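Local coordinates for estrogen receptor (Crassostrea gigas, PDB 4N1Y), which is a nuclear-receptor transcription factor of the oyster, related to steroid hormone receptors, that appears to be constitutively active, its allosteric hormone switch being vestigial, at residues Asp69-His72 / Leu73-Cys77. Numbering follows the deposited sequence.
Sequences DQVH and LIECC
Gln70 O is claimed twice: Ile74 N reaches it in a weak helical bond of 3.4 Å, and the hydroxyl of Tyr62 also hydrogen-bonds to it. The neighbouring i to i+4 bonds are tighter, Glu75 N lying 2.8 Å from Val71 O and Leu73 N 2.9 Å from Asp69 O. One turn along from His72, Cys76 places its sulfur over a face of the imidazole, SG 3.7 Å from the ring centroid and 29° off the normal, a sulfur-aromatic contact. It is possible because His72 CG stands anti to the backbone N (chi1 177°), which carries the ring along the helix toward Cys76. Glu152 accepts a hydrogen bond from the far nitrogen, NE2, and so helps to fix the ring's rotation. On the adjoining flank the extended Glu75 side chain runs back obliquely across Val71, its carboxylate against the CG1 methyl. Asp69 turns its carboxylate off the helix to Ser158. All of this belongs to the first turns of helix 67-89 in the nuclear-receptor ligand-binding domain, where Leu73, Ile74 and Cys77 pack on Leu148 of helix 137-149, and Glu75 meets Ala230, just beyond helix 222-229.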
# COMPACT_ATOMS: atom_id res chain seq x y z
N ASP B 69 5.79 13.17 -16.61
CA ASP B 69 5.84 12.65 -15.24
C ASP B 69 4.76 13.31 -14.35
O ASP B 69 4.24 12.67 -13.44
CB ASP B 69 7.23 12.84 -14.64
CG ASP B 69 8.27 11.92 -15.29
OD1 ASP B 69 7.87 10.92 -15.93
OD2 ASP B 69 9.48 12.19 -15.16
N GLN B 70 4.43 14.57 -14.62
CA GLN B 70 3.30 15.19 -13.95
C GLN B 70 2.03 14.39 -14.21
O GLN B 70 1.30 14.04 -13.29
CB GLN B 70 3.11 16.63 -14.39
CG GLN B 70 4.25 17.53 -13.95
CD GLN B 70 4.01 18.96 -14.32
OE1 GLN B 70 2.88 19.43 -14.28
NE2 GLN B 70 5.08 19.68 -14.64
N VAL B 71 1.77 14.09 -15.48
CA VAL B 71 0.62 13.27 -15.80
C VAL B 71 0.79 11.91 -15.13
O VAL B 71 -0.14 11.42 -14.51
CB VAL B 71 0.45 13.11 -17.32
CG1 VAL B 71 -0.58 12.04 -17.63
CG2 VAL B 71 0.06 14.45 -17.97
N HIS B 72 1.99 11.35 -15.18
CA HIS B 72 2.17 9.98 -14.69
C HIS B 72 1.85 9.83 -13.23
O HIS B 72 1.19 8.86 -12.85
CB HIS B 72 3.59 9.48 -14.94
CG HIS B 72 3.83 8.11 -14.40
ND1 HIS B 72 3.42 6.97 -15.06
CD2 HIS B 72 4.46 7.69 -13.28
CE1 HIS B 72 3.77 5.91 -14.35
NE2 HIS B 72 4.41 6.32 -13.27
N LEU B 73 2.31 10.76 -12.41
CA LEU B 73 2.03 10.73 -10.98
C LEU B 73 0.53 10.69 -10.71
O LEU B 73 0.02 9.83 -9.99
CB LEU B 73 2.68 11.94 -10.31
CG LEU B 73 4.19 11.74 -10.27
CD1 LEU B 73 4.85 12.88 -9.59
CD2 LEU B 73 4.44 10.47 -9.49
N ILE B 74 -0.18 11.63 -11.34
CA ILE B 74 -1.62 11.70 -11.26
C ILE B 74 -2.28 10.39 -11.72
O ILE B 74 -3.20 9.88 -11.05
CB ILE B 74 -2.14 12.84 -12.15
CG1 ILE B 74 -1.53 14.16 -11.70
CG2 ILE B 74 -3.65 12.89 -12.15
CD1 ILE B 74 -2.08 14.65 -10.41
N GLU B 75 -1.79 9.83 -12.82
CA GLU B 75 -2.35 8.59 -13.35
C GLU B 75 -2.20 7.46 -12.33
O GLU B 75 -3.09 6.63 -12.17
CB GLU B 75 -1.69 8.21 -14.68
CG GLU B 75 -2.31 8.88 -15.91
CD GLU B 75 -1.51 8.65 -17.18
OE1 GLU B 75 -0.49 7.92 -17.14
OE2 GLU B 75 -1.88 9.22 -18.23
N CYS B 76 -1.10 7.45 -11.60
CA CYS B 76 -0.92 6.39 -10.62
C CYS B 76 -1.86 6.53 -9.42
O CYS B 76 -2.52 5.56 -9.05
CB CYS B 76 0.52 6.32 -10.14
SG CYS B 76 1.73 5.77 -11.37
N CYS B 77 -1.97 7.73 -8.87
CA CYS B 77 -2.51 7.86 -7.52
C CYS B 77 -3.86 8.59 -7.39
O CYS B 77 -4.30 8.86 -6.27
CB CYS B 77 -1.48 8.59 -6.65
SG CYS B 77 -1.48 10.37 -6.95